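Local coordinates for Non-structural polyprotein (Sindbis virus, PDB 4GUA), which joins the nsP2 cysteine protease, which processes the viral polyprotein, to the macro and zinc-binding domains of nsP3 in one precursor, at residues A[170-175]-A[222-227]; A[264-269]-A[306-311]. One frame throughout, in Å; residues are numbered along the deposited sequence.

Contacts 1 and 2 both involve one mixed sheet, their centres about 9 Å apart. Strand 224-227 of contact 1 lies beside strand 263-269 of contact 2, tied to it by probable backbone hydrogen bonds such as Asp223 O to Thr264 N at 2.8 Å and Ile227 N to Val266 O at 2.9 Å. The strand order 3-2-1-4-5-7-6, with a single antiparallel strand, matches the methyltransferase-like fold. Contact 1 packs segment 170-175 on one face of this sheet, where Phe175 also meets Val266; contact 2 is the pairing of two of its strands. Neither contact supplies a zinc ligand, but the Lys268 side chain lies about 5 Å from a sulfate ion, probably from the crystallisation liquor.

Contact 1 of 2, residues A[170-175]-A[222-227]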
loop_
_atom_site.group_PDB
_atom_site.type_symbol
_atom_site.label_atom_id
_atom_site.label_comp_id
_atom_site.label_asym_id
_atom_site.label_seq_id
_atom_site.Cartn_x
_atom_site.Cartn_y
_atom_site.Cartn_z
ATOM N N LYS A 170 -26.494 11.880 -2.283
ATOM C CA LYS A 170 -26.173 11.793 -0.856
ATOM C C LYS A 170 -24.658 11.731 -0.669
ATOM O O LYS A 170 -24.110 12.328 0.258
ATOM C CB LYS A 170 -26.838 10.559 -0.216
ATOM C CG LYS A 170 -26.513 10.345 1.283
ATOM C CD LYS A 170 -26.275 8.854 1.673
ATOM C CE LYS A 170 -24.879 8.312 1.240
ATOM N NZ LYS A 170 -24.404 7.162 2.086
ATOM N N PHE A 171 -23.990 11.020 -1.572
ATOM C CA PHE A 171 -22.545 10.828 -1.494
ATOM C C PHE A 171 -21.775 12.060 -1.957
ATOM O O PHE A 171 -20.840 12.498 -1.288
ATOM C CB PHE A 171 -22.130 9.601 -2.316
ATOM C CG PHE A 171 -20.672 9.264 -2.210
ATOM C CD1 PHE A 171 -20.021 9.308 -0.993
ATOM C CD2 PHE A 171 -19.952 8.893 -3.332
ATOM C CE1 PHE A 171 -18.676 8.998 -0.898
ATOM C CE2 PHE A 171 -18.607 8.580 -3.244
ATOM C CZ PHE A 171 -17.968 8.633 -2.026
ATOM N N LEU A 172 -22.168 12.626 -3.092
ATOM C CA LEU A 172 -21.479 13.799 -3.620
ATOM C C LEU A 172 -21.603 14.997 -2.678
ATOM O O LEU A 172 -20.732 15.869 -2.664
ATOM C CB LEU A 172 -21.991 14.152 -5.020
ATOM C CG LEU A 172 -21.531 13.220 -6.150
ATOM C CD1 LEU A 172 -22.045 13.687 -7.500
ATOM C CD2 LEU A 172 -20.020 13.127 -6.183
ATOM N N ASN A 173 -22.680 15.046 -1.897
ATOM C CA ASN A 173 -22.862 16.136 -0.941
ATOM C C ASN A 173 -21.859 16.085 0.206
ATOM O O ASN A 173 -21.701 17.059 0.938
ATOM C CB ASN A 173 -24.291 16.157 -0.391
ATOM C CG ASN A 173 -25.285 16.735 -1.381
ATOM O OD1 ASN A 173 -24.898 17.374 -2.360
ATOM N ND2 ASN A 173 -26.573 16.510 -1.134
ATOM N N GLN A 174 -21.168 14.960 0.354
ATOM C CA GLN A 174 -20.141 14.848 1.380
ATOM C C GLN A 174 -18.848 15.533 0.953
ATOM O O GLN A 174 -17.880 15.581 1.712
ATOM C CB GLN A 174 -19.873 13.388 1.737
ATOM C CG GLN A 174 -21.044 12.714 2.408
ATOM C CD GLN A 174 -20.816 12.590 3.900
ATOM O OE1 GLN A 174 -21.424 13.316 4.692
ATOM N NE2 GLN A 174 -19.912 11.697 4.294
ATOM N N PHE A 175 -18.820 16.034 -0.274
ATOM C CA PHE A 175 -17.662 16.775 -0.748
ATOM C C PHE A 175 -18.062 18.235 -0.903
ATOM O O PHE A 175 -19.161 18.545 -1.350
ATOM C CB PHE A 175 -17.136 16.159 -2.042
ATOM C CG PHE A 175 -16.794 14.713 -1.895
ATOM C CD1 PHE A 175 -15.576 14.328 -1.373
ATOM C CD2 PHE A 175 -17.712 13.737 -2.225
ATOM C CE1 PHE A 175 -15.269 12.990 -1.209
ATOM C CE2 PHE A 175 -17.409 12.398 -2.067
ATOM C CZ PHE A 175 -16.186 12.028 -1.558
ATOM N N TYR A 222 -11.153 20.918 -12.342
ATOM C CA TYR A 222 -12.182 20.938 -11.315
ATOM C C TYR A 222 -11.539 20.669 -9.971
ATOM O O TYR A 222 -10.403 20.197 -9.904
ATOM C CB TYR A 222 -13.235 19.874 -11.601
ATOM C CG TYR A 222 -13.954 20.080 -12.913
ATOM C CD1 TYR A 222 -13.340 19.769 -14.118
ATOM C CD2 TYR A 222 -15.246 20.575 -12.947
ATOM C CE1 TYR A 222 -13.989 19.949 -15.319
ATOM C CE2 TYR A 222 -15.906 20.757 -14.144
ATOM C CZ TYR A 222 -15.274 20.444 -15.329
ATOM O OH TYR A 222 -15.929 20.626 -16.529
ATOM N N ASP A 223 -12.250 21.009 -8.901
ATOM C CA ASP A 223 -11.775 20.704 -7.561
ATOM C C ASP A 223 -12.210 19.310 -7.143
ATOM O O ASP A 223 -11.649 18.725 -6.216
ATOM C CB ASP A 223 -12.284 21.748 -6.578
ATOM C CG ASP A 223 -11.691 23.107 -6.834
ATOM O OD1 ASP A 223 -10.544 23.171 -7.316
ATOM O OD2 ASP A 223 -12.369 24.115 -6.568
ATOM N N LEU A 224 -13.191 18.767 -7.856
ATOM C CA LEU A 224 -13.641 17.409 -7.615
ATOM C C LEU A 224 -13.876 16.667 -8.917
ATOM O O LEU A 224 -14.601 17.137 -9.799
ATOM C CB LEU A 224 -14.922 17.395 -6.782
ATOM C CG LEU A 224 -15.439 15.989 -6.453
ATOM C CD1 LEU A 224 -14.419 15.220 -5.614
ATOM C CD2 LEU A 224 -16.786 16.044 -5.739
ATOM N N VAL A 225 -13.233 15.513 -9.040
ATOM C CA VAL A 225 -13.485 14.608 -10.153
ATOM C C VAL A 225 -14.034 13.304 -9.601
ATOM O O VAL A 225 -13.508 12.781 -8.635
ATOM C CB VAL A 225 -12.203 14.307 -10.952
ATOM C CG1 VAL A 225 -12.494 13.306 -12.062
ATOM C CG2 VAL A 225 -11.616 15.589 -11.515
ATOM N N PHE A 226 -15.084 12.780 -10.220
ATOM C CA PHE A 226 -15.763 11.592 -9.727
ATOM C C PHE A 226 -15.853 10.587 -10.879
ATOM O O PHE A 226 -16.602 10.788 -11.834
ATOM C CB PHE A 226 -17.154 11.993 -9.218
ATOM C CG PHE A 226 -17.987 10.845 -8.741
ATOM C CD1 PHE A 226 -17.661 10.166 -7.579
ATOM C CD2 PHE A 226 -19.111 10.447 -9.450
ATOM C CE1 PHE A 226 -18.432 9.102 -7.137
ATOM C CE2 PHE A 226 -19.882 9.382 -9.015
ATOM C CZ PHE A 226 -19.543 8.710 -7.857
ATOM N N ILE A 227 -15.076 9.511 -10.786
ATOM C CA ILE A 227 -15.070 8.459 -11.789
ATOM C C ILE A 227 -15.993 7.357 -11.308
ATOM O O ILE A 227 -15.700 6.682 -10.327
ATOM C CB ILE A 227 -13.653 7.854 -11.976
ATOM C CG1 ILE A 227 -12.586 8.945 -12.091
ATOM C CG2 ILE A 227 -13.626 6.919 -13.173
ATOM C CD1 ILE A 227 -12.809 9.878 -13.238
#
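Leu172 lays its CD2 methyl over one face of the Phe226 ring, within a buried cluster that also takes in Phe171, Phe175 and Leu224. The methyl is 4.2 Å from the ring centroid and 18° off the ring normal, a CH-pi contact displaced toward the CG and CD1 side of the ring. Phe226 CE1 in turn lies at the edge of the Phe171 ring, near its plane and 3.9 Å from Phe171 CE2. Phe171 has CG anti to the backbone N (chi1 -176°), which swings its ring toward the strand. Phe175 packs its CB against Leu224 CD2 at 3.7 Å, the two side chains crossing at about a right angle. Leu224 CD2 also lies 4.4 Å from Leu172 CD2, joining the two halves of the patch.

The two phenylalanines of 170-175 also support each other: Phe175 CE2 stands 3.7 Å above one face of the Phe171 ring. A type I turn from Leu172 to Phe175, closed by Phe175 N to Leu172 O at 3.1 Å, returns Phe175 to the side of Phe171. Away from the strand, Lys170 on the helix and Asn173 in the turn are exposed to solvent and Gln174 is partly so. Leu172 O takes a further hydrogen bond from Lys193 NZ.

A short helix and turn thus pack on one face of the parallel part of a methyltransferase-like sheet, the face that carries Leu224 and Phe226. Strand 224-227 runs there between strands 179-183 and 263-269. Tyr306 of strand 305-312 continues this aromatic layer, meeting both Phe171 and Phe226, while Val225 and Ile227 point to the other face and pack on helix 237-257.

Contact 2 of 2, residues A[264-269]-A[306-311]; sequences TLVVKS and YLIFRQ
Val267 and Phe309 meet at the apolar centre, the valine's CG1 lying 3.6 Å from CE1 at the edge of the phenyl ring. A chi1 of 46° sets that methyl between the backbone N and the carbonyl carbon, from where it reaches across to the ring. Leu265 O comes to the same ring edge, in plane, 3.5 Å from Phe309 CD1, and Leu265 CD2 brushes CD1 too. On the other face of the pair, Val266 CG1 packs 3.9 Å from Tyr306 CD1, and Val266 CG2 touches Ile308 CG1.

Between these two layers the strands run antiparallel, their axes at 158°. Leu265 with Phe309 and Val267 with Leu307 are the hydrogen-bonded pairs; in each, both N to O bonds measure 3.0 Å.

Polar groups gather toward the ends. Lys268 crosses Tyr306 at a slant, its CB near ring atom CE1 and its CE 3.5 Å from the OH, while NZ forms a salt bridge with Glu304. The tyrosine OH itself is hydrogen-bonded to Asn228 OD1. Ser269 lies beside Leu307, and its OG is hydrogen-bonded to Met305 O and Gly271 N. At the far end the Arg310 guanidinium has Ile308 CG2 3.7 Å above its centre, and NH2 is hydrogen-bonded to Gly341 O.

Strand 263-269 is bonded on its other edge to 224-227, and strand 305-312 has 288-294 on its other edge, antiparallel, where Phe309 meets the ring of Phe288. Helix 237-257 packs on Leu265 and Val267, while Pro296 touches Tyr306 and Ala294 touches Ile308 on the opposite face. Strand 305-312 is the one antiparallel strand, inserted between 263-269 and 288-294, as in the methyltransferase fold.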
loop_
_atom_site.group_PDB
_atom_site.type_symbol
_atom_site.label_atom_id
_atom_site.label_comp_id
_atom_site.label_asym_id
_atom_site.label_seq_id
_atom_site.Cartn_x
_atom_site.Cartn_y
_atom_site.Cartn_z
ATOM N N THR A 264 -9.670 16.959 -5.183
ATOM C CA THR A 264 -10.030 15.633 -4.705
ATOM C C THR A 264 -10.534 14.753 -5.842
ATOM O O THR A 264 -11.322 15.188 -6.686
ATOM C CB THR A 264 -11.104 15.728 -3.605
ATOM O OG1 THR A 264 -10.502 16.213 -2.398
ATOM C CG2 THR A 264 -11.749 14.367 -3.337
ATOM N N LEU A 265 -10.050 13.515 -5.864
ATOM C CA LEU A 265 -10.457 12.521 -6.846
ATOM C C LEU A 265 -11.143 11.347 -6.169
ATOM O O LEU A 265 -10.545 10.659 -5.365
ATOM C CB LEU A 265 -9.232 12.021 -7.604
ATOM C CG LEU A 265 -9.453 10.830 -8.535
ATOM C CD1 LEU A 265 -10.313 11.204 -9.723
ATOM C CD2 LEU A 265 -8.117 10.318 -9.001
ATOM N N VAL A 266 -12.415 11.141 -6.473
ATOM C CA VAL A 266 -13.145 9.967 -6.020
ATOM C C VAL A 266 -13.244 9.009 -7.197
ATOM O O VAL A 266 -13.682 9.404 -8.258
ATOM C CB VAL A 266 -14.563 10.364 -5.550
ATOM C CG1 VAL A 266 -15.404 9.131 -5.217
ATOM C CG2 VAL A 266 -14.482 11.305 -4.355
ATOM N N VAL A 267 -12.793 7.770 -7.037
ATOM C CA VAL A 267 -12.802 6.823 -8.152
ATOM C C VAL A 267 -13.286 5.449 -7.715
ATOM O O VAL A 267 -12.788 4.881 -6.746
ATOM C CB VAL A 267 -11.401 6.687 -8.808
ATOM C CG1 VAL A 267 -10.319 6.530 -7.753
ATOM C CG2 VAL A 267 -11.374 5.520 -9.788
ATOM N N LYS A 268 -14.249 4.904 -8.446
ATOM C CA LYS A 268 -14.816 3.614 -8.092
ATOM C C LYS A 268 -13.797 2.479 -8.285
ATOM O O LYS A 268 -13.108 2.395 -9.308
ATOM C CB LYS A 268 -16.074 3.349 -8.922
ATOM C CG LYS A 268 -16.562 1.915 -8.829
ATOM C CD LYS A 268 -17.816 1.679 -9.648
ATOM C CE LYS A 268 -19.022 2.412 -9.082
ATOM N NZ LYS A 268 -20.241 2.141 -9.893
ATOM N N SER A 269 -13.713 1.609 -7.283
ATOM C CA SER A 269 -12.837 0.450 -7.333
ATOM C C SER A 269 -13.479 -0.718 -6.613
ATOM O O SER A 269 -14.511 -0.586 -5.974
ATOM C CB SER A 269 -11.486 0.743 -6.675
ATOM O OG SER A 269 -11.570 0.646 -5.259
ATOM N N TYR A 306 -15.510 2.982 -3.263
ATOM C CA TYR A 306 -14.997 4.242 -3.776
ATOM C C TYR A 306 -13.741 4.627 -3.014
ATOM O O TYR A 306 -13.746 4.671 -1.787
ATOM C CB TYR A 306 -16.029 5.358 -3.663
ATOM C CG TYR A 306 -17.201 5.262 -4.622
ATOM C CD1 TYR A 306 -17.076 5.630 -5.955
ATOM C CD2 TYR A 306 -18.445 4.832 -4.178
ATOM C CE1 TYR A 306 -18.162 5.552 -6.826
ATOM C CE2 TYR A 306 -19.529 4.751 -5.031
ATOM C CZ TYR A 306 -19.391 5.110 -6.353
ATOM O OH TYR A 306 -20.493 5.023 -7.184
ATOM N N LEU A 307 -12.658 4.843 -3.756
ATOM C CA LEU A 307 -11.420 5.404 -3.223
ATOM C C LEU A 307 -11.427 6.933 -3.265
ATOM O O LEU A 307 -11.737 7.543 -4.284
ATOM C CB LEU A 307 -10.227 4.887 -4.023
ATOM C CG LEU A 307 -10.046 3.368 -4.055
ATOM C CD1 LEU A 307 -8.919 2.989 -5.003
ATOM C CD2 LEU A 307 -9.790 2.817 -2.662
ATOM N N ILE A 308 -11.088 7.545 -2.140
ATOM C CA ILE A 308 -11.062 8.996 -2.020
ATOM C C ILE A 308 -9.642 9.529 -1.807
ATOM O O ILE A 308 -9.067 9.378 -0.740
ATOM C CB ILE A 308 -11.955 9.416 -0.838
ATOM C CG1 ILE A 308 -13.365 8.855 -1.048
ATOM C CG2 ILE A 308 -11.994 10.926 -0.694
ATOM C CD1 ILE A 308 -14.258 8.947 0.157
ATOM N N PHE A 309 -9.084 10.151 -2.839
ATOM C CA PHE A 309 -7.782 10.807 -2.759
ATOM C C PHE A 309 -7.987 12.306 -2.520
ATOM O O PHE A 309 -8.628 12.978 -3.326
ATOM C CB PHE A 309 -7.013 10.592 -4.070
ATOM C CG PHE A 309 -6.836 9.145 -4.441
ATOM C CD1 PHE A 309 -7.832 8.459 -5.113
ATOM C CD2 PHE A 309 -5.670 8.468 -4.126
ATOM C CE1 PHE A 309 -7.672 7.116 -5.455
ATOM C CE2 PHE A 309 -5.502 7.128 -4.468
ATOM C CZ PHE A 309 -6.506 6.456 -5.132
ATOM N N ARG A 310 -7.434 12.837 -1.430
ATOM C CA ARG A 310 -7.717 14.216 -1.026
ATOM C C ARG A 310 -6.507 15.140 -1.157
ATOM O O ARG A 310 -5.415 14.809 -0.684
ATOM C CB ARG A 310 -8.172 14.252 0.432
ATOM C CG ARG A 310 -9.507 13.606 0.710
ATOM C CD ARG A 310 -9.867 13.745 2.184
ATOM N NE ARG A 310 -11.029 12.938 2.531
ATOM C CZ ARG A 310 -12.277 13.260 2.211
ATOM N NH1 ARG A 310 -12.527 14.375 1.532
ATOM N NH2 ARG A 310 -13.279 12.470 2.563
ATOM N N GLN A 311 -6.730 16.324 -1.732
ATOM C CA GLN A 311 -5.687 17.341 -1.847
ATOM C C GLN A 311 -4.478 16.946 -2.689
ATOM O O GLN A 311 -3.438 16.555 -2.148
ATOM C CB GLN A 311 -5.216 17.786 -0.469
ATOM C CG GLN A 311 -6.262 18.503 0.341
ATOM C CD GLN A 311 -5.713 18.950 1.676
ATOM O OE1 GLN A 311 -5.551 20.141 1.922
ATOM N NE2 GLN A 311 -5.409 17.987 2.545
#